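Local coordinates for protein biliverdin reductase (PDB 5B3V) that binds NADP and biliverdin and probably reduces this open-chain tetrapyrrole to bilirubin, with NADPH as the hydride donor, at residues Glu215-Cys220 and Tyr238-Val243; Ala184-Ile189 and Glu316-Cys321; Leu79-Asn84 and Val102-Leu107. All coordinates share one frame; numbering follows the deposited sequence.

Overall arrangement
Contact 3 comes first along the chain, inside the N-terminal Rossmann domain, where it joins neighbouring parallel strands 77-80 and 100-104. Contacts 1 and 2 both belong to the C-terminal alpha/beta domain: contact 2 pairs helices 186-196 and 308-324, and nested within the loop it closes is contact 1, on the hairpin of strands 217-228 and 233-241 of the mixed sheet. Centres of contacts 2 and 3 lie about 15 Å apart and those of 1 and 2 about 17 Å; both pairs touch. Contacts 1 and 3, about 22 Å apart between centres, do not. Contact 2 therefore lies between cofactor and hairpin, and all three border the site holding NADP and two biliverdins.

Contact 1: Glu215-Cys220 and Tyr238-Val243; sequences EYFRAC and YGKGEV. With BLA (biliverdine IX alpha), chain F.
Arg-218 places CG between its own backbone N and carbonyl carbon (chi1 53°) and runs extended from there to NE, whereas Glu-242 has CG anti to its carbonyl carbon; the two side chains cross at about a right angle near the open end of an antiparallel beta hairpin, strands 217-228 and 233-241 of the C-terminal domain. In their salt bridge, NH1 of Arg-218 lies 2.8 Å from OE1 of Glu-242, nearly along the C-O axis and with the oxygen in the guanidinium plane, although the carboxylate is turned 53° from that plane. OE2 of Glu-242 accepts a hydrogen bond from the backbone N of Ala-167, which should limit the turning of the carboxylate. The same two residues also meet through the main chain, Glu-242 N reaching Arg-218 O (3.0 Å) from above the carbonyl plane.

Deeper in the hairpin, Cys-220 and Lys-240 form a hydrogen-bonded pair, with N to O distances of 3.0 Å from Cys-220 to Lys-240 and 3.2 Å from Lys-240 to Cys-220. Ala-219 faces Gly-241 in a non-hydrogen-bonded pair, their CA atoms only 3.9 Å apart; a CB on Gly-241 would run into Arg-218 O and Ala-219 CA. On the other flank Arg-218 and Ala-219 both face Trp-209 in a classic beta bulge. Val-243 CG2 packs on Ala-219 CB.

Cys-220 SG approaches the edge of the Tyr-238 ring, a sulfur-aromatic contact 3.8 Å from CE1. Lys-240, extended beyond CG, carries NZ to Tyr-238 OH, to Thr-172 O and to carboxylate atom O1A of one biliverdin, whose charge it probably balances. Along this lysine chain, Lys-240 CE lies at the edge of the Phe-217 ring, 4.4 Å from CE1.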
loop_
_atom_site.group_PDB
_atom_site.type_symbol
_atom_site.label_atom_id
_atom_site.label_comp_id
_atom_site.label_asym_id
_atom_site.label_seq_id
_atom_site.Cartn_x
_atom_site.Cartn_y
_atom_site.Cartn_z
ATOM N N GLU A 215 15.123 7.597 17.096
ATOM C CA GLU A 215 14.034 6.697 16.985
ATOM C C GLU A 215 13.340 7.074 15.704
ATOM O O GLU A 215 12.699 6.292 15.084
ATOM C CB GLU A 215 13.106 7.068 18.107
ATOM C CG GLU A 215 12.322 5.994 18.781
ATOM C CD GLU A 215 11.920 6.414 20.171
ATOM O OE1 GLU A 215 12.119 7.558 20.569
ATOM O OE2 GLU A 215 11.409 5.560 20.881
ATOM N N TYR A 216 13.463 8.365 15.454
ATOM C CA TYR A 216 12.969 8.997 14.248
ATOM C C TYR A 216 14.135 9.261 13.307
ATOM O O TYR A 216 15.290 9.364 13.727
ATOM C CB TYR A 216 12.254 10.310 14.569
ATOM C CG TYR A 216 10.945 10.128 15.297
ATOM C CD1 TYR A 216 9.756 9.967 14.603
ATOM C CD2 TYR A 216 10.901 10.107 16.688
ATOM C CE1 TYR A 216 8.560 9.788 15.265
ATOM C CE2 TYR A 216 9.712 9.929 17.361
ATOM C CZ TYR A 216 8.542 9.771 16.644
ATOM O OH TYR A 216 7.343 9.592 17.296
ATOM N N PHE A 217 13.820 9.373 12.023
ATOM C CA PHE A 217 14.794 9.793 11.024
ATOM C C PHE A 217 14.257 11.008 10.286
ATOM O O PHE A 217 13.055 11.107 10.029
ATOM C CB PHE A 217 15.140 8.664 10.029
ATOM C CG PHE A 217 13.941 8.044 9.356
ATOM C CD1 PHE A 217 13.373 8.620 8.231
ATOM C CD2 PHE A 217 13.402 6.860 9.837
ATOM C CE1 PHE A 217 12.278 8.041 7.617
ATOM C CE2 PHE A 217 12.308 6.274 9.227
ATOM C CZ PHE A 217 11.747 6.866 8.117
ATOM N N ARG A 218 15.152 11.934 9.949
ATOM C CA ARG A 218 14.724 13.099 9.190
ATOM C C ARG A 218 14.670 12.828 7.694
ATOM O O ARG A 218 13.997 13.569 6.968
ATOM C CB ARG A 218 15.642 14.292 9.480
ATOM C CG ARG A 218 17.125 14.015 9.294
ATOM C CD ARG A 218 17.974 15.046 10.026
ATOM N NE ARG A 218 19.344 15.100 9.526
ATOM C CZ ARG A 218 19.760 15.927 8.573
ATOM N NH1 ARG A 218 18.908 16.776 8.009
ATOM N NH2 ARG A 218 21.026 15.907 8.181
ATOM N N ALA A 219 15.343 11.779 7.223
ATOM C CA ALA A 219 15.320 11.420 5.812
ATOM C C ALA A 219 15.783 9.981 5.640
ATOM O O ALA A 219 16.456 9.413 6.506
ATOM C CB ALA A 219 16.191 12.364 4.974
ATOM N N CYS A 220 15.405 9.403 4.500
ATOM C CA CYS A 220 15.837 8.067 4.125
ATOM C C CYS A 220 15.893 7.974 2.608
ATOM O O CYS A 220 15.065 8.556 1.900
ATOM C CB CYS A 220 14.909 6.979 4.687
ATOM S SG CYS A 220 13.219 6.988 4.047
ATOM N N TYR A 238 13.254 5.184 -3.672
ATOM C CA TYR A 238 12.335 5.799 -2.722
ATOM C C TYR A 238 13.138 6.689 -1.789
ATOM O O TYR A 238 14.086 6.223 -1.148
ATOM C CB TYR A 238 11.562 4.737 -1.926
ATOM C CG TYR A 238 10.728 5.297 -0.791
ATOM C CD1 TYR A 238 11.274 5.486 0.476
ATOM C CD2 TYR A 238 9.391 5.628 -0.981
ATOM C CE1 TYR A 238 10.521 5.994 1.513
ATOM C CE2 TYR A 238 8.629 6.134 0.054
ATOM C CZ TYR A 238 9.197 6.315 1.297
ATOM O OH TYR A 238 8.439 6.818 2.327
ATOM N N GLY A 239 12.758 7.954 -1.712
ATOM C CA GLY A 239 13.438 8.896 -0.847
ATOM C C GLY A 239 12.470 9.949 -0.354
ATOM O O GLY A 239 11.559 10.373 -1.071
ATOM N N LYS A 240 12.667 10.358 0.895
ATOM C CA LYS A 240 11.846 11.412 1.470
ATOM C C LYS A 240 12.588 12.010 2.651
ATOM O O LYS A 240 13.476 11.382 3.232
ATOM C CB LYS A 240 10.470 10.889 1.900
ATOM C CG LYS A 240 10.418 10.312 3.305
ATOM C CD LYS A 240 9.049 9.713 3.579
ATOM C CE LYS A 240 8.968 9.100 4.966
ATOM N NZ LYS A 240 7.866 8.100 5.055
ATOM N N GLY A 241 12.225 13.236 2.984
ATOM C CA GLY A 241 12.766 13.899 4.146
ATOM C C GLY A 241 13.566 15.144 3.813
ATOM O O GLY A 241 13.439 15.747 2.744
ATOM N N GLU A 242 14.435 15.511 4.756
ATOM C CA GLU A 242 15.027 16.843 4.770
ATOM C C GLU A 242 16.140 17.034 3.744
ATOM O O GLU A 242 16.405 18.177 3.356
ATOM C CB GLU A 242 15.566 17.156 6.167
ATOM C CG GLU A 242 14.490 17.425 7.212
ATOM C CD GLU A 242 15.055 17.565 8.617
ATOM O OE1 GLU A 242 16.294 17.520 8.770
ATOM O OE2 GLU A 242 14.262 17.722 9.569
ATOM N N VAL A 243 16.813 15.966 3.303
ATOM C CA VAL A 243 17.968 16.135 2.424
ATOM C C VAL A 243 17.595 16.175 0.951
ATOM O O VAL A 243 18.489 16.290 0.100
ATOM C CB VAL A 243 19.016 15.024 2.636
ATOM C CG1 VAL A 243 19.559 15.072 4.053
ATOM C CG2 VAL A 243 18.416 13.665 2.322
HETATM C CHA BLA F . 1.904 9.860 -1.474
HETATM N NA BLA F . 2.724 12.160 -0.762
HETATM C C1A BLA F . 2.663 10.842 -0.534
HETATM C C2A BLA F . 3.354 10.533 0.601
HETATM C C3A BLA F . 3.834 11.695 1.047
HETATM C C4A BLA F . 3.445 12.656 0.240
HETATM C CMA BLA F . 4.687 12.048 2.259
HETATM C CAA BLA F . 3.521 9.078 1.170
HETATM C CBA BLA F . 3.686 8.712 2.692
HETATM C CGA BLA F . 4.891 9.144 3.564
HETATM O O1A BLA F . 5.942 8.471 3.463
HETATM O O2A BLA F . 4.690 10.038 4.418
HETATM C CHB BLA F . 3.890 14.086 0.540
HETATM N NB BLA F . 2.324 15.337 -1.048
HETATM C C1B BLA F . 2.983 15.219 0.098
HETATM C C2B BLA F . 2.802 16.289 0.856
HETATM C C3B BLA F . 1.973 17.105 0.191
HETATM C C4B BLA F . 1.696 16.514 -0.973
HETATM C CMB BLA F . 3.465 16.409 2.243
HETATM O OB BLA F . 0.901 16.981 -1.972
HETATM C CAB BLA F . 1.458 18.312 0.487
HETATM C CBB BLA F . 1.796 19.031 1.802
HETATM N NC BLA F . -1.130 14.364 -2.434
HETATM C C1C BLA F . -1.745 15.480 -2.028
HETATM C C2C BLA F . -2.644 15.823 -2.941
HETATM C C3C BLA F . -2.618 14.938 -3.928
HETATM C C4C BLA F . -1.671 14.026 -3.605
HETATM C CMC BLA F . -3.575 17.043 -2.869
HETATM O OC BLA F . -1.447 16.114 -0.863
HETATM C CAC BLA F . -3.458 15.081 -4.971
HETATM C CBC BLA F . -3.483 14.080 -6.131
HETATM C CHD BLA F . -1.236 12.792 -4.414
HETATM N ND BLA F . 0.244 11.552 -2.577
HETATM C C1D BLA F . -0.230 11.781 -3.819
HETATM C C2D BLA F . 0.298 10.899 -4.636
HETATM C C3D BLA F . 1.129 10.123 -3.973
HETATM C C4D BLA F . 1.106 10.506 -2.672
HETATM C CMD BLA F . 0.012 10.811 -6.139
HETATM C CAD BLA F . 1.822 9.005 -4.789
HETATM C CBD BLA F . 3.045 8.248 -4.257
HETATM C CGD BLA F . 4.283 9.097 -4.034
HETATM O O1D BLA F . 4.431 10.102 -4.761
HETATM O O2D BLA F . 5.103 8.650 -3.206
#

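Contact 2: Ala184-Ile189 and Glu316-Cys321; sequences AALSRI and EVADLC. With BLA (biliverdine IX alpha), chain G.
Ile-189 and Ala-318 lead the apolar packing of helix 186-196 against helix 308-324 in the C-terminal alpha/beta domain. CD1 of Ile-189 lies over Ala-318, 3.8 Å from its CB, and also touches Cys-321 SG (4.2 Å). The other branch, Ile-189 CG2, meets Val-317 CG1 at 3.8 Å. Leu-186 adds its CD1, 4.0 Å from Ala-318 CB. No hydrogen bond joins the two segments.

Polar contacts leave the opposite flank of 184-189 for the second biliverdin. Arg-188, bent at chi2 (-55°), turns its guanidinium onto one carboxylate: NH1 bonds to O1A at 2.8 Å, and NH2 to O2A at 3.3 Å and weakly to O1A. Replacing Arg-188 by a leucine would probably leave that carboxylate without its countercharge and less firmly fixed, with Tyr-105 OH still on O1A. Thr-160 OG1 is hydrogen-bonded to the arginine NE, and Ala-185 CB lies against one guanidinium face. Ala-185 is also the centre of an inverse gamma turn that separates this helix from helix 181-184. Ser-187 OG is hydrogen-bonded to Tyr-105 OH of the Rossmann domain and donates to biliverdin O2D, 2.9 Å away.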
loop_
_atom_site.group_PDB
_atom_site.type_symbol
_atom_site.label_atom_id
_atom_site.label_comp_id
_atom_site.label_asym_id
_atom_site.label_seq_id
_atom_site.Cartn_x
_atom_site.Cartn_y
_atom_site.Cartn_z
ATOM N N ALA A 184 7.158 -0.571 3.738
ATOM C CA ALA A 184 6.061 0.358 3.982
ATOM C C ALA A 184 5.551 0.964 2.681
ATOM O O ALA A 184 4.336 1.080 2.481
ATOM C CB ALA A 184 6.514 1.448 4.952
ATOM N N ALA A 185 6.454 1.347 1.782
ATOM C CA ALA A 185 6.070 1.863 0.466
ATOM C C ALA A 185 6.004 0.722 -0.550
ATOM O O ALA A 185 6.628 0.742 -1.612
ATOM C CB ALA A 185 7.038 2.953 0.020
ATOM N N LEU A 186 5.198 -0.281 -0.191
ATOM C CA LEU A 186 5.079 -1.508 -0.970
ATOM C C LEU A 186 4.596 -1.257 -2.393
ATOM O O LEU A 186 4.874 -2.067 -3.284
ATOM C CB LEU A 186 4.122 -2.459 -0.245
ATOM C CG LEU A 186 4.207 -3.963 -0.496
ATOM C CD1 LEU A 186 5.301 -4.552 0.373
ATOM C CD2 LEU A 186 2.874 -4.630 -0.197
ATOM N N SER A 187 3.897 -0.146 -2.629
ATOM C CA SER A 187 3.323 0.124 -3.942
ATOM C C SER A 187 4.380 0.334 -5.018
ATOM O O SER A 187 4.079 0.167 -6.205
ATOM C CB SER A 187 2.408 1.344 -3.857
ATOM O OG SER A 187 3.030 2.387 -3.129
ATOM N N ARG A 188 5.606 0.705 -4.635
ATOM C CA ARG A 188 6.680 0.845 -5.613
ATOM C C ARG A 188 7.012 -0.500 -6.250
ATOM O O ARG A 188 7.032 -0.631 -7.480
ATOM C CB ARG A 188 7.928 1.434 -4.950
ATOM C CG ARG A 188 7.676 2.632 -4.051
ATOM C CD ARG A 188 6.944 3.748 -4.768
ATOM N NE ARG A 188 6.783 4.911 -3.903
ATOM C CZ ARG A 188 5.829 5.028 -2.985
ATOM N NH1 ARG A 188 4.954 4.046 -2.809
ATOM N NH2 ARG A 188 5.753 6.119 -2.238
ATOM N N ILE A 189 7.275 -1.513 -5.421
ATOM C CA ILE A 189 7.607 -2.837 -5.936
ATOM C C ILE A 189 6.378 -3.490 -6.559
ATOM O O ILE A 189 6.450 -4.067 -7.650
ATOM C CB ILE A 189 8.205 -3.703 -4.815
ATOM C CG1 ILE A 189 9.584 -3.178 -4.414
ATOM C CG2 ILE A 189 8.285 -5.163 -5.235
ATOM C CD1 ILE A 189 10.108 -3.794 -3.147
ATOM N N GLU A 316 7.240 -10.063 -0.020
ATOM C CA GLU A 316 8.374 -10.982 -0.028
ATOM C C GLU A 316 9.591 -10.342 -0.681
ATOM O O GLU A 316 10.700 -10.394 -0.138
ATOM C CB GLU A 316 8.012 -12.284 -0.740
ATOM C CG GLU A 316 8.972 -13.421 -0.413
ATOM C CD GLU A 316 8.812 -14.612 -1.331
ATOM O OE1 GLU A 316 7.813 -14.659 -2.078
ATOM O OE2 GLU A 316 9.686 -15.504 -1.304
ATOM N N VAL A 317 9.398 -9.734 -1.853
ATOM C CA VAL A 317 10.491 -9.021 -2.508
ATOM C C VAL A 317 10.996 -7.893 -1.618
ATOM O O VAL A 317 12.208 -7.684 -1.478
ATOM C CB VAL A 317 10.038 -8.496 -3.883
ATOM C CG1 VAL A 317 11.082 -7.553 -4.463
ATOM C CG2 VAL A 317 9.774 -9.657 -4.830
ATOM N N ALA A 318 10.079 -7.156 -0.990
ATOM C CA ALA A 318 10.470 -6.034 -0.141
ATOM C C ALA A 318 11.202 -6.506 1.109
ATOM O O ALA A 318 12.163 -5.864 1.552
ATOM C CB ALA A 318 9.237 -5.213 0.232
ATOM N N ASP A 319 10.751 -7.614 1.701
ATOM C CA ASP A 319 11.453 -8.177 2.851
ATOM C C ASP A 319 12.862 -8.605 2.471
ATOM O O ASP A 319 13.798 -8.484 3.271
ATOM C CB ASP A 319 10.669 -9.364 3.410
ATOM C CG ASP A 319 11.263 -9.910 4.695
ATOM O OD1 ASP A 319 10.743 -9.537 5.757
ATOM O OD2 ASP A 319 12.229 -10.713 4.670
ATOM N N LEU A 320 13.028 -9.114 1.247
ATOM C CA LEU A 320 14.359 -9.465 0.766
ATOM C C LEU A 320 15.225 -8.225 0.579
ATOM O O LEU A 320 16.439 -8.269 0.812
ATOM C CB LEU A 320 14.258 -10.249 -0.537
ATOM C CG LEU A 320 13.789 -11.701 -0.445
ATOM C CD1 LEU A 320 13.485 -12.235 -1.834
ATOM C CD2 LEU A 320 14.842 -12.562 0.244
ATOM N N CYS A 321 14.626 -7.116 0.136
ATOM C CA CYS A 321 15.365 -5.859 0.085
ATOM C C CYS A 321 15.823 -5.443 1.478
ATOM O O CYS A 321 16.915 -4.888 1.642
ATOM C CB CYS A 321 14.507 -4.762 -0.548
ATOM S SG CYS A 321 14.080 -5.018 -2.283
HETATM C CHA BLA G . 0.232 6.300 -0.683
HETATM N NA BLA G . 0.125 8.065 1.192
HETATM C C1A BLA G . 0.429 6.832 0.761
HETATM C C2A BLA G . 0.964 6.144 1.777
HETATM C C3A BLA G . 0.950 6.936 2.843
HETATM C C4A BLA G . 0.452 8.115 2.487
HETATM C CMA BLA G . 1.454 6.568 4.245
HETATM C CAA BLA G . 1.448 4.680 1.788
HETATM C CBA BLA G . 2.981 4.484 1.826
HETATM C CGA BLA G . 3.703 5.049 0.598
HETATM O O1A BLA G . 3.447 4.510 -0.502
HETATM O O2A BLA G . 4.534 5.964 0.789
HETATM C CHB BLA G . 0.301 9.299 3.463
HETATM N NB BLA G . -0.066 10.976 1.533
HETATM C C1B BLA G . 0.124 10.687 2.820
HETATM C C2B BLA G . 0.125 11.821 3.511
HETATM C C3B BLA G . -0.064 12.826 2.670
HETATM C C4B BLA G . -0.176 12.309 1.441
HETATM C CMB BLA G . 0.307 11.948 5.025
HETATM O OB BLA G . -0.380 12.912 0.238
HETATM C CAB BLA G . -0.110 14.106 3.056
HETATM C CBB BLA G . -0.343 15.179 1.987
HETATM N NC BLA G . -2.813 10.327 0.308
HETATM C C1C BLA G . -3.124 11.328 1.132
HETATM C C2C BLA G . -3.713 12.303 0.443
HETATM C C3C BLA G . -3.783 11.906 -0.840
HETATM C C4C BLA G . -3.221 10.699 -0.900
HETATM C CMC BLA G . -4.182 13.603 1.126
HETATM O OC BLA G . -2.837 11.284 2.460
HETATM C CAC BLA G . -4.275 12.487 -1.950
HETATM C CBC BLA G . -4.945 13.864 -1.897
HETATM C CHD BLA G . -3.098 9.889 -2.200
HETATM N ND BLA G . -1.385 8.257 -1.126
HETATM C C1D BLA G . -2.176 8.655 -2.126
HETATM C C2D BLA G . -2.053 7.795 -3.122
HETATM C C3D BLA G . -1.204 6.846 -2.761
HETATM C C4D BLA G . -0.782 7.124 -1.520
HETATM C CMD BLA G . -2.779 7.876 -4.466
HETATM C CAD BLA G . -0.835 5.688 -3.697
HETATM C CBD BLA G . 0.561 5.959 -4.238
HETATM C CGD BLA G . 1.027 4.934 -5.265
HETATM O O1D BLA G . 0.305 4.814 -6.275
HETATM O O2D BLA G . 2.128 4.373 -5.070
#

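Contact 3: Leu79-Asn84 and Val102-Leu107; sequences LIATIN and VLEYPL. With NAP (NADP nicotinamide-adenine-dinucleotide phosphate), chain E.
Asn-84 and Pro-106 cross at about a right angle beside the nicotinamide ribose of NADP, OD1 of Asn-84 lying 3.1 Å from CD of Pro-106. The ribose O3D hydroxyl is 2.8 Å from Asn-84 OD1 and 2.9 Å from Tyr-105 O, two acceptors competing for one proton. Glu-104 CB packs on ribose C1D at 3.4 Å. With CG between its backbone N and carbonyl carbon (chi1 68°), Tyr-105 turns one ring face to the C5N-C6N edge of the nicotinamide, C6N standing 3.8 Å above the ring centre.

Behind this first shell, Asn-84 ND2 donates to Phe-178 O, a cis peptide precedes Pro-106, and Glu-104 OE2 forms a salt bridge with Arg-28. Farther out lies the beta-alpha-beta unit of the Rossmann fold: parallel strands 77-80 and 100-104 are joined by nearly straight bonds from Ile-80 N to Val-102 O (2.9 Å) and Glu-104 N to Ile-80 O (3.1 Å). Ile-80 and Leu-103 lie side by side (CG2 to CD2 3.7 Å) and pack on helix 87-96. The loops after the two strands thus offer oxygen acceptors to a ribose hydroxyl and an aromatic face to one edge of the nicotinamide, consistent with orienting that ring for hydride transfer.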
loop_
_atom_site.group_PDB
_atom_site.type_symbol
_atom_site.label_atom_id
_atom_site.label_comp_id
_atom_site.label_asym_id
_atom_site.label_seq_id
_atom_site.Cartn_x
_atom_site.Cartn_y
_atom_site.Cartn_z
ATOM N N LEU A 79 -11.328 -3.247 9.691
ATOM C CA LEU A 79 -10.572 -2.487 8.705
ATOM C C LEU A 79 -9.362 -1.875 9.391
ATOM O O LEU A 79 -9.510 -1.031 10.280
ATOM C CB LEU A 79 -11.421 -1.401 8.051
ATOM C CG LEU A 79 -10.667 -0.735 6.901
ATOM C CD1 LEU A 79 -11.503 -0.770 5.637
ATOM C CD2 LEU A 79 -10.258 0.687 7.254
ATOM N N ILE A 80 -8.178 -2.289 8.963
ATOM C CA ILE A 80 -6.928 -1.913 9.607
ATOM C C ILE A 80 -6.290 -0.826 8.751
ATOM O O ILE A 80 -5.729 -1.099 7.687
ATOM C CB ILE A 80 -6.011 -3.123 9.787
ATOM C CG1 ILE A 80 -6.673 -4.130 10.727
ATOM C CG2 ILE A 80 -4.661 -2.696 10.323
ATOM C CD1 ILE A 80 -6.037 -5.494 10.714
ATOM N N ALA A 81 -6.393 0.418 9.214
ATOM C CA ALA A 81 -5.763 1.569 8.582
ATOM C C ALA A 81 -4.965 2.360 9.609
ATOM O O ALA A 81 -5.049 3.589 9.679
ATOM C CB ALA A 81 -6.801 2.457 7.899
ATOM N N THR A 82 -4.192 1.662 10.434
ATOM C CA THR A 82 -3.362 2.268 11.463
ATOM C C THR A 82 -1.890 2.136 11.074
ATOM O O THR A 82 -1.557 1.738 9.952
ATOM C CB THR A 82 -3.648 1.627 12.824
ATOM O OG1 THR A 82 -2.808 2.220 13.823
ATOM C CG2 THR A 82 -3.390 0.130 12.769
ATOM N N ILE A 83 -1.001 2.462 12.017
ATOM C CA ILE A 83 0.425 2.448 11.724
ATOM C C ILE A 83 0.863 1.041 11.318
ATOM O O ILE A 83 0.299 0.034 11.766
ATOM C CB ILE A 83 1.231 2.958 12.930
ATOM C CG1 ILE A 83 1.059 2.020 14.123
ATOM C CG2 ILE A 83 0.795 4.367 13.291
ATOM C CD1 ILE A 83 2.012 2.292 15.254
ATOM N N ASN A 84 1.877 0.980 10.449
ATOM C CA ASN A 84 2.279 -0.287 9.841
ATOM C C ASN A 84 2.624 -1.339 10.886
ATOM O O ASN A 84 2.289 -2.519 10.723
ATOM C CB ASN A 84 3.475 -0.067 8.912
ATOM C CG ASN A 84 3.117 0.728 7.678
ATOM O OD1 ASN A 84 1.965 0.746 7.249
ATOM N ND2 ASN A 84 4.107 1.389 7.095
ATOM N N VAL A 102 -9.754 -6.418 6.236
ATOM C CA VAL A 102 -9.251 -5.585 5.151
ATOM C C VAL A 102 -8.115 -4.735 5.698
ATOM O O VAL A 102 -8.261 -4.087 6.742
ATOM C CB VAL A 102 -10.360 -4.698 4.558
ATOM C CG1 VAL A 102 -9.759 -3.563 3.734
ATOM C CG2 VAL A 102 -11.309 -5.526 3.711
ATOM N N LEU A 103 -6.983 -4.732 4.999
ATOM C CA LEU A 103 -5.814 -3.973 5.415
ATOM C C LEU A 103 -5.402 -2.995 4.328
ATOM O O LEU A 103 -5.496 -3.295 3.134
ATOM C CB LEU A 103 -4.623 -4.884 5.740
ATOM C CG LEU A 103 -4.627 -5.737 7.007
ATOM C CD1 LEU A 103 -4.431 -7.198 6.656
ATOM C CD2 LEU A 103 -3.538 -5.265 7.958
ATOM N N GLU A 104 -4.966 -1.819 4.758
ATOM C CA GLU A 104 -4.151 -0.958 3.922
ATOM C C GLU A 104 -2.729 -1.500 3.933
ATOM O O GLU A 104 -2.239 -1.948 4.973
ATOM C CB GLU A 104 -4.183 0.473 4.453
ATOM C CG GLU A 104 -5.161 1.407 3.757
ATOM C CD GLU A 104 -6.602 0.948 3.864
ATOM O OE1 GLU A 104 -7.195 1.088 4.953
ATOM O OE2 GLU A 104 -7.146 0.450 2.857
ATOM N N TYR A 105 -2.071 -1.485 2.778
ATOM C CA TYR A 105 -0.737 -2.081 2.690
ATOM C C TYR A 105 0.247 -1.338 3.599
ATOM O O TYR A 105 0.077 -0.146 3.849
ATOM C CB TYR A 105 -0.238 -2.108 1.235
ATOM C CG TYR A 105 0.077 -0.768 0.590
ATOM C CD1 TYR A 105 1.220 -0.053 0.934
ATOM C CD2 TYR A 105 -0.743 -0.250 -0.404
ATOM C CE1 TYR A 105 1.515 1.155 0.337
ATOM C CE2 TYR A 105 -0.451 0.956 -1.011
ATOM C CZ TYR A 105 0.676 1.654 -0.636
ATOM O OH TYR A 105 0.966 2.854 -1.237
ATOM N N PRO A 106 1.278 -2.039 4.101
ATOM C CA PRO A 106 1.613 -3.445 3.855
ATOM C C PRO A 106 0.775 -4.424 4.664
ATOM O O PRO A 106 0.229 -4.061 5.708
ATOM C CB PRO A 106 3.079 -3.521 4.278
ATOM C CG PRO A 106 3.167 -2.542 5.391
ATOM C CD PRO A 106 2.257 -1.404 5.001
ATOM N N LEU A 107 0.667 -5.654 4.159
ATOM C CA LEU A 107 0.062 -6.743 4.917
ATOM C C LEU A 107 0.697 -6.857 6.298
ATOM O O LEU A 107 0.010 -6.807 7.325
ATOM C CB LEU A 107 0.214 -8.047 4.127
ATOM C CG LEU A 107 -0.089 -9.391 4.788
ATOM C CD1 LEU A 107 -1.503 -9.429 5.339
ATOM C CD2 LEU A 107 0.133 -10.527 3.797
HETATM P PA NAP E . -2.343 8.703 9.021
HETATM O O1A NAP E . -3.253 9.648 8.342
HETATM O O2A NAP E . -1.180 9.227 9.763
HETATM O O5B NAP E . -3.240 7.843 10.052
HETATM C C5B NAP E . -2.758 6.970 11.077
HETATM C C4B NAP E . -3.785 6.773 12.225
HETATM O O4B NAP E . -2.491 6.684 12.925
HETATM C C3B NAP E . -4.368 7.702 13.334
HETATM O O3B NAP E . -5.264 6.964 14.172
HETATM C C2B NAP E . -3.061 7.990 13.997
HETATM O O2B NAP E . -3.087 8.688 15.278
HETATM C C1B NAP E . -2.792 6.510 14.283
HETATM N N9A NAP E . -1.504 6.411 14.973
HETATM C C8A NAP E . -0.489 7.255 14.813
HETATM N N7A NAP E . 0.485 6.873 15.634
HETATM C C5A NAP E . 0.062 5.813 16.322
HETATM C C6A NAP E . 0.668 5.078 17.255
HETATM N N6A NAP E . 1.906 5.445 17.573
HETATM N N1A NAP E . 0.067 4.031 17.839
HETATM C C2A NAP E . -1.236 3.710 17.447
HETATM N N3A NAP E . -1.851 4.499 16.463
HETATM C C4A NAP E . -1.189 5.548 15.941
HETATM O O3 NAP E . -1.752 7.684 7.908
HETATM P PN NAP E . -2.466 6.962 6.648
HETATM O O1N NAP E . -1.774 7.395 5.417
HETATM O O2N NAP E . -3.928 7.136 6.779
HETATM O O5D NAP E . -2.127 5.404 6.882
HETATM C C5D NAP E . -2.894 4.324 7.406
HETATM C C4D NAP E . -2.153 3.006 7.026
HETATM O O4D NAP E . -2.368 3.621 5.681
HETATM C C3D NAP E . -0.701 2.638 6.610
HETATM O O3D NAP E . -0.633 1.244 6.307
HETATM C C2D NAP E . -0.595 3.444 5.371
HETATM O O2D NAP E . 0.602 3.112 4.660
HETATM C C1D NAP E . -1.755 2.770 4.722
HETATM N N1N NAP E . -1.964 3.359 3.385
HETATM C C2N NAP E . -2.280 4.713 3.290
HETATM C C3N NAP E . -2.480 5.290 2.045
HETATM C C7N NAP E . -2.811 6.633 1.955
HETATM O O7N NAP E . -2.826 7.358 2.946
HETATM N N7N NAP E . -3.066 7.060 0.731
HETATM C C4N NAP E . -2.400 4.524 0.887
HETATM C C5N NAP E . -2.081 3.175 0.976
HETATM C C6N NAP E . -1.869 2.590 2.218
HETATM P P2B NAP E . -3.528 10.187 15.590
HETATM O O1X NAP E . -2.510 10.587 16.568
HETATM O O2X NAP E . -3.476 10.868 14.289
HETATM O O3X NAP E . -4.893 10.026 16.142
#